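Local structure of BolA like protein (Arabidopsis thaliana, 4PUG) at residues A7-E12 and R74-T79; K13-K16 and E22-I25; R67-L72 and L84-K89. The protein may act, alone or with a glutaredoxin partner, as a redox-regulated transcriptional regulator or a factor in iron-sulfur cluster biogenesis, its glutaredoxin heterodimers binding a labile cluster. All coordinates share one frame; numbering follows the deposited sequence.

Interaction 1. Residues A7-E12 and R74-T79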
loop_
_atom_site.group_PDB
_atom_site.type_symbol
_atom_site.label_atom_id
_atom_site.label_comp_id
_atom_site.label_asym_id
_atom_site.label_seq_id
_atom_site.Cartn_x
_atom_site.Cartn_y
_atom_site.Cartn_z
ATOM N N ALA A 7 5.599 -5.946 1.501
ATOM C CA ALA A 7 5.763 -4.613 2.076
ATOM C C ALA A 7 6.861 -3.825 1.358
ATOM O O ALA A 7 6.667 -2.669 0.971
ATOM C CB ALA A 7 6.047 -4.713 3.568
ATOM N N SER A 8 8.006 -4.474 1.169
ATOM C CA SER A 8 9.128 -3.874 0.460
ATOM C C SER A 8 8.786 -3.529 -0.987
ATOM O O SER A 8 9.156 -2.461 -1.466
ATOM C CB SER A 8 10.356 -4.787 0.500
ATOM O OG SER A 8 10.124 -5.989 -0.206
ATOM N N ARG A 9 8.091 -4.427 -1.683
ATOM C CA ARG A 9 7.721 -4.175 -3.076
ATOM C C ARG A 9 6.810 -2.965 -3.170
ATOM O O ARG A 9 7.014 -2.085 -4.002
ATOM C CB ARG A 9 7.031 -5.391 -3.703
ATOM C CG ARG A 9 7.939 -6.586 -3.927
ATOM C CD ARG A 9 7.308 -7.606 -4.866
ATOM N NE ARG A 9 6.027 -8.102 -4.372
ATOM C CZ ARG A 9 5.895 -9.113 -3.520
ATOM N NH1 ARG A 9 6.970 -9.738 -3.058
ATOM N NH2 ARG A 9 4.689 -9.499 -3.127
ATOM N N MET A 10 5.804 -2.931 -2.305
ATOM C CA MET A 10 4.892 -1.799 -2.257
ATOM C C MET A 10 5.626 -0.495 -1.967
ATOM O O MET A 10 5.389 0.508 -2.636
ATOM C CB MET A 10 3.776 -2.035 -1.238
ATOM C CG MET A 10 2.861 -3.188 -1.604
ATOM S SD MET A 10 1.542 -3.473 -0.410
ATOM C CE MET A 10 2.474 -3.612 1.106
ATOM N N ARG A 11 6.522 -0.508 -0.984
ATOM C CA ARG A 11 7.292 0.699 -0.674
ATOM C C ARG A 11 8.140 1.158 -1.852
ATOM O O ARG A 11 8.159 2.343 -2.176
ATOM C CB ARG A 11 8.178 0.517 0.561
ATOM C CG ARG A 11 8.996 1.763 0.885
ATOM C CD ARG A 11 9.639 1.684 2.255
ATOM N NE ARG A 11 8.649 1.489 3.309
ATOM C CZ ARG A 11 7.941 2.468 3.863
ATOM N NH1 ARG A 11 8.104 3.722 3.463
ATOM N NH2 ARG A 11 7.063 2.191 4.818
ATOM N N GLU A 12 8.837 0.220 -2.487
ATOM C CA GLU A 12 9.679 0.531 -3.636
ATOM C C GLU A 12 8.856 1.156 -4.751
ATOM O O GLU A 12 9.181 2.237 -5.240
ATOM C CB GLU A 12 10.396 -0.725 -4.145
ATOM C CG GLU A 12 11.361 -0.474 -5.306
ATOM C CD GLU A 12 10.714 -0.657 -6.672
ATOM O OE1 GLU A 12 9.544 -1.088 -6.724
ATOM O OE2 GLU A 12 11.375 -0.374 -7.694
ATOM N N ARG A 74 -1.709 -3.108 -8.605
ATOM C CA ARG A 74 -2.558 -4.130 -9.215
ATOM C C ARG A 74 -1.948 -5.530 -9.145
ATOM O O ARG A 74 -2.656 -6.508 -8.908
ATOM C CB ARG A 74 -2.885 -3.770 -10.666
ATOM C CG ARG A 74 -3.847 -4.738 -11.337
ATOM C CD ARG A 74 -4.226 -4.260 -12.727
ATOM N NE ARG A 74 -4.887 -2.958 -12.691
ATOM C CZ ARG A 74 -4.699 -1.999 -13.592
ATOM N NH1 ARG A 74 -3.866 -2.193 -14.606
ATOM N NH2 ARG A 74 -5.344 -0.846 -13.482
ATOM N N GLU A 75 -0.636 -5.620 -9.352
ATOM C CA GLU A 75 0.060 -6.902 -9.280
ATOM C C GLU A 75 -0.067 -7.522 -7.894
ATOM O O GLU A 75 -0.286 -8.727 -7.760
ATOM C CB GLU A 75 1.538 -6.744 -9.645
ATOM C CG GLU A 75 2.358 -8.013 -9.461
ATOM C CD GLU A 75 3.814 -7.831 -9.840
ATOM O OE1 GLU A 75 4.454 -6.889 -9.327
ATOM O OE2 GLU A 75 4.318 -8.631 -10.655
ATOM N N GLU A 76 0.074 -6.693 -6.865
ATOM C CA GLU A 76 -0.036 -7.168 -5.491
ATOM C C GLU A 76 -1.454 -7.643 -5.182
ATOM O O GLU A 76 -1.641 -8.650 -4.502
ATOM C CB GLU A 76 0.403 -6.087 -4.499
ATOM C CG GLU A 76 1.825 -5.572 -4.714
ATOM C CD GLU A 76 2.882 -6.659 -4.588
ATOM O OE1 GLU A 76 2.623 -7.683 -3.920
ATOM O OE2 GLU A 76 3.980 -6.486 -5.158
ATOM N N LEU A 77 -2.446 -6.922 -5.696
ATOM C CA LEU A 77 -3.848 -7.285 -5.497
ATOM C C LEU A 77 -4.193 -8.611 -6.169
ATOM O O LEU A 77 -5.135 -9.293 -5.767
ATOM C CB LEU A 77 -4.765 -6.184 -6.027
ATOM C CG LEU A 77 -4.778 -4.876 -5.238
ATOM C CD1 LEU A 77 -5.462 -3.789 -6.043
ATOM C CD2 LEU A 77 -5.474 -5.072 -3.899
ATOM N N ASP A 78 -3.428 -8.968 -7.194
ATOM C CA ASP A 78 -3.651 -10.215 -7.916
ATOM C C ASP A 78 -2.833 -11.363 -7.334
ATOM O O ASP A 78 -3.019 -12.517 -7.717
ATOM C CB ASP A 78 -3.308 -10.045 -9.398
ATOM C CG ASP A 78 -4.216 -9.056 -10.096
ATOM O OD1 ASP A 78 -5.332 -8.816 -9.594
ATOM O OD2 ASP A 78 -3.815 -8.521 -11.152
ATOM N N THR A 79 -1.926 -11.051 -6.411
ATOM C CA THR A 79 -0.993 -12.061 -5.914
ATOM C C THR A 79 -0.927 -12.202 -4.392
ATOM O O THR A 79 0.104 -12.611 -3.859
ATOM C CB THR A 79 0.443 -11.813 -6.432
ATOM O OG1 THR A 79 0.866 -10.494 -6.064
ATOM C CG2 THR A 79 0.512 -11.964 -7.948
#

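Interaction 2. Residues K13-K16 and E22-I25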
loop_
_atom_site.group_PDB
_atom_site.type_symbol
_atom_site.label_atom_id
_atom_site.label_comp_id
_atom_site.label_asym_id
_atom_site.label_seq_id
_atom_site.Cartn_x
_atom_site.Cartn_y
_atom_site.Cartn_z
ATOM N N LYS A 13 7.782 0.472 -5.136
ATOM C CA LYS A 13 6.896 0.955 -6.191
ATOM C C LYS A 13 6.314 2.337 -5.900
ATOM O O LYS A 13 6.441 3.248 -6.712
ATOM C CB LYS A 13 5.761 -0.036 -6.448
ATOM C CG LYS A 13 4.864 0.377 -7.596
ATOM C CD LYS A 13 4.704 -0.744 -8.604
ATOM C CE LYS A 13 4.104 -0.222 -9.901
ATOM N NZ LYS A 13 3.728 -1.324 -10.832
ATOM N N LEU A 14 5.680 2.490 -4.742
ATOM C CA LEU A 14 5.055 3.762 -4.383
ATOM C C LEU A 14 6.062 4.905 -4.290
ATOM O O LEU A 14 5.834 5.986 -4.839
ATOM C CB LEU A 14 4.275 3.637 -3.074
ATOM C CG LEU A 14 3.075 2.693 -3.120
ATOM C CD1 LEU A 14 2.439 2.558 -1.747
ATOM C CD2 LEU A 14 2.059 3.178 -4.145
ATOM N N GLN A 15 7.176 4.662 -3.605
ATOM C CA GLN A 15 8.207 5.680 -3.453
ATOM C C GLN A 15 8.780 6.081 -4.805
ATOM O O GLN A 15 9.039 7.257 -5.050
ATOM C CB GLN A 15 9.325 5.190 -2.533
ATOM C CG GLN A 15 10.298 6.274 -2.132
ATOM C CD GLN A 15 9.642 7.362 -1.303
ATOM O OE1 GLN A 15 8.901 7.078 -0.361
ATOM N NE2 GLN A 15 9.907 8.616 -1.652
ATOM N N LYS A 16 8.968 5.103 -5.686
ATOM C CA LYS A 16 9.496 5.387 -7.017
ATOM C C LYS A 16 8.510 6.184 -7.875
ATOM O O LYS A 16 8.894 7.157 -8.521
ATOM C CB LYS A 16 9.921 4.102 -7.744
ATOM C CG LYS A 16 10.476 4.358 -9.141
ATOM C CD LYS A 16 11.282 3.181 -9.669
ATOM C CE LYS A 16 10.389 2.031 -10.092
ATOM N NZ LYS A 16 10.214 1.983 -11.570
ATOM N N GLU A 22 5.868 11.593 2.491
ATOM C CA GLU A 22 5.555 10.684 3.597
ATOM C C GLU A 22 4.903 9.380 3.147
ATOM O O GLU A 22 3.906 9.394 2.441
ATOM C CB GLU A 22 4.687 11.374 4.648
ATOM C CG GLU A 22 4.479 10.530 5.889
ATOM C CD GLU A 22 3.567 11.186 6.896
ATOM O OE1 GLU A 22 3.078 12.302 6.619
ATOM O OE2 GLU A 22 3.342 10.583 7.965
ATOM N N LEU A 23 5.460 8.250 3.570
ATOM C CA LEU A 23 4.939 6.961 3.132
ATOM C C LEU A 23 4.867 5.954 4.275
ATOM O O LEU A 23 5.890 5.449 4.744
ATOM C CB LEU A 23 5.771 6.408 1.971
ATOM C CG LEU A 23 5.307 5.078 1.376
ATOM C CD1 LEU A 23 3.831 5.135 0.999
ATOM C CD2 LEU A 23 6.157 4.722 0.169
ATOM N N VAL A 24 3.646 5.674 4.721
ATOM C CA VAL A 24 3.414 4.687 5.767
ATOM C C VAL A 24 2.768 3.436 5.183
ATOM O O VAL A 24 1.698 3.502 4.576
ATOM C CB VAL A 24 2.510 5.241 6.884
ATOM C CG1 VAL A 24 2.419 4.243 8.031
ATOM C CG2 VAL A 24 3.037 6.577 7.379
ATOM N N ILE A 25 3.427 2.297 5.364
ATOM C CA ILE A 25 2.890 1.024 4.906
ATOM C C ILE A 25 2.752 0.066 6.084
ATOM O O ILE A 25 3.718 -0.574 6.501
ATOM C CB ILE A 25 3.760 0.411 3.794
ATOM C CG1 ILE A 25 3.826 1.364 2.600
ATOM C CG2 ILE A 25 3.212 -0.940 3.372
ATOM C CD1 ILE A 25 4.421 0.755 1.362
#

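Interaction 3. Residues R67-L72 and L84-K89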
loop_
_atom_site.group_PDB
_atom_site.type_symbol
_atom_site.label_atom_id
_atom_site.label_comp_id
_atom_site.label_asym_id
_atom_site.label_seq_id
_atom_site.Cartn_x
_atom_site.Cartn_y
_atom_site.Cartn_z
ATOM N N ARG A 67 -7.520 5.583 -7.679
ATOM C CA ARG A 67 -7.398 4.744 -8.870
ATOM C C ARG A 67 -5.942 4.626 -9.282
ATOM O O ARG A 67 -5.509 3.576 -9.756
ATOM C CB ARG A 67 -8.190 5.327 -10.038
ATOM C CG ARG A 67 -9.687 5.126 -9.961
ATOM C CD ARG A 67 -10.390 5.889 -11.080
ATOM N NE ARG A 67 -10.490 5.104 -12.307
ATOM C CZ ARG A 67 -9.578 5.091 -13.275
ATOM N NH1 ARG A 67 -8.477 5.826 -13.172
ATOM N NH2 ARG A 67 -9.768 4.338 -14.352
ATOM N N LEU A 68 -5.201 5.719 -9.125
ATOM C CA LEU A 68 -3.774 5.718 -9.422
ATOM C C LEU A 68 -3.052 4.727 -8.513
ATOM O O LEU A 68 -2.323 3.847 -8.987
ATOM C CB LEU A 68 -3.189 7.122 -9.264
ATOM C CG LEU A 68 -1.672 7.270 -9.400
ATOM C CD1 LEU A 68 -1.192 6.779 -10.759
ATOM C CD2 LEU A 68 -1.241 8.711 -9.165
ATOM N N VAL A 69 -3.273 4.863 -7.206
ATOM C CA VAL A 69 -2.637 3.965 -6.240
ATOM C C VAL A 69 -3.010 2.497 -6.482
ATOM O O VAL A 69 -2.142 1.623 -6.460
ATOM C CB VAL A 69 -2.937 4.364 -4.776
ATOM C CG1 VAL A 69 -2.231 3.423 -3.810
ATOM C CG2 VAL A 69 -2.517 5.809 -4.517
ATOM N N TYR A 70 -4.293 2.234 -6.729
ATOM C CA TYR A 70 -4.751 0.875 -7.015
ATOM C C TYR A 70 -4.100 0.326 -8.279
ATOM O O TYR A 70 -3.756 -0.852 -8.347
ATOM C CB TYR A 70 -6.277 0.817 -7.149
ATOM C CG TYR A 70 -6.983 0.320 -5.906
ATOM C CD1 TYR A 70 -7.475 -0.978 -5.827
ATOM C CD2 TYR A 70 -7.157 1.150 -4.810
ATOM C CE1 TYR A 70 -8.120 -1.433 -4.686
ATOM C CE2 TYR A 70 -7.797 0.705 -3.670
ATOM C CZ TYR A 70 -8.275 -0.584 -3.612
ATOM O OH TYR A 70 -8.912 -1.020 -2.473
ATOM N N HIS A 71 -3.934 1.190 -9.274
ATOM C CA HIS A 71 -3.269 0.813 -10.511
ATOM C C HIS A 71 -1.817 0.430 -10.255
ATOM O O HIS A 71 -1.322 -0.558 -10.794
ATOM C CB HIS A 71 -3.334 1.950 -11.527
ATOM C CG HIS A 71 -2.456 1.737 -12.721
ATOM N ND1 HIS A 71 -2.761 0.832 -13.716
ATOM C CD2 HIS A 71 -1.278 2.299 -13.072
ATOM C CE1 HIS A 71 -1.811 0.851 -14.632
ATOM N NE2 HIS A 71 -0.897 1.734 -14.265
ATOM N N LEU A 72 -1.133 1.216 -9.428
ATOM C CA LEU A 72 0.260 0.923 -9.095
ATOM C C LEU A 72 0.417 -0.390 -8.323
ATOM O O LEU A 72 1.462 -1.035 -8.394
ATOM C CB LEU A 72 0.881 2.077 -8.304
ATOM C CG LEU A 72 1.023 3.395 -9.066
ATOM C CD1 LEU A 72 1.543 4.490 -8.149
ATOM C CD2 LEU A 72 1.938 3.219 -10.270
ATOM N N LEU A 84 -6.683 -3.346 0.864
ATOM C CA LEU A 84 -5.815 -2.181 0.776
ATOM C C LEU A 84 -6.591 -0.922 1.151
ATOM O O LEU A 84 -7.461 -0.482 0.398
ATOM C CB LEU A 84 -5.282 -2.040 -0.650
ATOM C CG LEU A 84 -4.444 -0.796 -0.954
ATOM C CD1 LEU A 84 -3.159 -0.830 -0.151
ATOM C CD2 LEU A 84 -4.153 -0.693 -2.445
ATOM N N SER A 85 -6.281 -0.350 2.311
ATOM C CA SER A 85 -6.912 0.890 2.755
ATOM C C SER A 85 -6.008 2.073 2.428
ATOM O O SER A 85 -4.828 2.055 2.754
ATOM C CB SER A 85 -7.186 0.837 4.258
ATOM O OG SER A 85 -7.764 2.043 4.722
ATOM N N ILE A 86 -6.554 3.103 1.788
ATOM C CA ILE A 86 -5.709 4.177 1.264
ATOM C C ILE A 86 -6.039 5.576 1.779
ATOM O O ILE A 86 -7.183 6.022 1.704
ATOM C CB ILE A 86 -5.754 4.223 -0.272
ATOM C CG1 ILE A 86 -5.410 2.854 -0.855
ATOM C CG2 ILE A 86 -4.797 5.280 -0.805
ATOM C CD1 ILE A 86 -5.457 2.819 -2.354
ATOM N N VAL A 87 -5.020 6.259 2.292
ATOM C CA VAL A 87 -5.113 7.690 2.544
ATOM C C VAL A 87 -4.100 8.389 1.651
ATOM O O VAL A 87 -2.900 8.175 1.789
ATOM C CB VAL A 87 -4.820 8.037 4.013
ATOM C CG1 VAL A 87 -4.900 9.543 4.224
ATOM C CG2 VAL A 87 -5.788 7.308 4.934
ATOM N N SER A 88 -4.581 9.207 0.723
ATOM C CA SER A 88 -3.694 9.862 -0.233
ATOM C C SER A 88 -3.839 11.380 -0.157
ATOM O O SER A 88 -4.885 11.928 -0.502
ATOM C CB SER A 88 -3.983 9.364 -1.650
ATOM O OG SER A 88 -5.356 9.504 -1.966
ATOM N N LYS A 89 -2.788 12.056 0.304
ATOM C CA LYS A 89 -2.852 13.500 0.520
ATOM C C LYS A 89 -1.692 14.249 -0.136
ATOM O O LYS A 89 -0.710 13.645 -0.568
ATOM C CB LYS A 89 -2.878 13.818 2.021
ATOM C CG LYS A 89 -3.766 12.904 2.859
ATOM C CD LYS A 89 -5.246 13.083 2.545
ATOM C CE LYS A 89 -5.787 14.385 3.110
ATOM N NZ LYS A 89 -7.271 14.447 3.010
#

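Interaction 1. Residues A7-E12 and R74-T79
The guanidinium of Arg9 and the carboxylate of Glu76 meet edge to edge, with planes only 22° apart, and across this contact neither group lies over a face of the other. Arg9 uses its side-on edge: NE gives its hydrogen to Glu76 OE2 at 2.7 Å, and NH2 reaches Glu76 OE1 at 2.9 Å. Both bonds run close to the guanidinium plane, both use the syn lone pairs of the acid, and with N-H...O angles of 165° and 162° they are nearly straight. Two bonds to two oxygens fix the rotation of both groups. A bend at chi3 brings NE round to the acid, and the turn about CD-NE sets NH2 beside OE1. Farther back along the acid's chain, Met10 CG touches Glu76 CG at 4.1 Å. Glu76 is buried, and its OE1 has a second cationic partner in Arg6, so the acid is probably held ionised. An alanine in place of Arg9 would remove both bonds, and OE2 of the buried carboxylate would probably be left without its charged mate. The arrangement is a bidentate, side-on arginine-carboxylate salt bridge, here joining helices 6-18 and 74-78 of the BolA fold.

Interaction 2. Residues K13-K16 and E22-I25
An apolar contact between a helix and the edge strand that follows it, 13-16 against 22-25, packs Leu14 and Gln15 onto Leu23 and Ile25. No hydrogen bond crosses between the two segments, and the fit rests mainly on the branched Leu14, Leu23 and Ile25. Leu14 lies at about a right angle to Leu23 and meets it twice: its CB faces Leu23 CD2 at 3.9 Å, while Leu14 CD1 approaches Leu23 CD1 at 4.0 Å. The same Leu14 CD1 also reaches the tip of Ile25, whose CD1 is 4.1 Å away, so one methyl bridges two alternate residues of the strand. Leu23 and Ile25 project from the same side of it, as the alternation of a beta strand requires. This is an alpha-beta unit of the BolA fold, in which helix 6-18 lies against one face of the mixed sheet; Ile52 of the neighbouring strand 47-53 touches both Leu14 and Leu23 and carries the apolar layer inward. Gln15 closes the outer side. Its CG stands opposite the backbone N (chi1 -170°), and a bend at chi2 brings the amide back alongside Leu23, the two chains running in opposite directions, with OE1 at 3.7 Å from Leu23 CD2. The other end of that amide, NE2, is hydrogen-bonded to the backbone O of Pro20, which ties Gln15 to the connection between helix and strand.

Interaction 3. Residues R67-L72 and L84-K89
Tyr70 leaves helix 62-72 beside strand 83-89, and from CB outward its side chain passes Ile86 first and ends near Leu84. Its CB and CG approach neither residue closely. The first ring atom to do so is CD2, which meets Ile86 CD1 at 3.4 Å, and CE2 next to it lies equally near that methyl; Ile86 comes to the ring obliquely. CE2 is also the ring atom nearest to Leu84 CD2, which sits over one face as a CH-pi contact, 4.2 Å from the ring centroid and 15° off the normal. At the tip, OH comes to 3.3 Å from the backbone O of Leu84. A chi1 of -100°, well away from a staggered value, swings the ring to the place where one leucine methyl lies over its face. Val69, one residue earlier, faces the strand directly: its CG1 packs on Ile86 CD1 at 3.6 Å, so that a single methyl is shared between Val69 and the tyrosine ring. Behind Val69 and Leu84, Ile52 and Val50 of strand 47-53 continue the apolar layer. The helix and strand segments run at 131° to each other, with axes 9.9 Å apart. Such chemistry implies a joint held mainly by dispersion and shape, with the aromatic ring covering the aliphatic row of the strand at its more exposed margin while Val69 fills the buried side.

Overall arrangement
Interactions 1 and 2 share helix 6-18, which meets helix 74-78 through Arg9 and Met10 and strand 22-27 along more of its length; Arg11 links them through a probable hydrogen bond from NH1 to Leu23 O. Interactions 2 and 3 set a helix on the same mixed sheet, at its two outermost strands within the chain, and are apolar and partly buried. Interaction 1 differs in both respects: it joins two helices and, although buried, is dominated by charge. Leu77 CD1 packs on Tyr70 CD1 at 3.5 Å, connecting interactions 1 and 3, and Leu14 CD2 meets Leu72 CD1 between interactions 2 and 3. Hydrophobic contacts seat helices on the sheet, while an ion pair spans two helices.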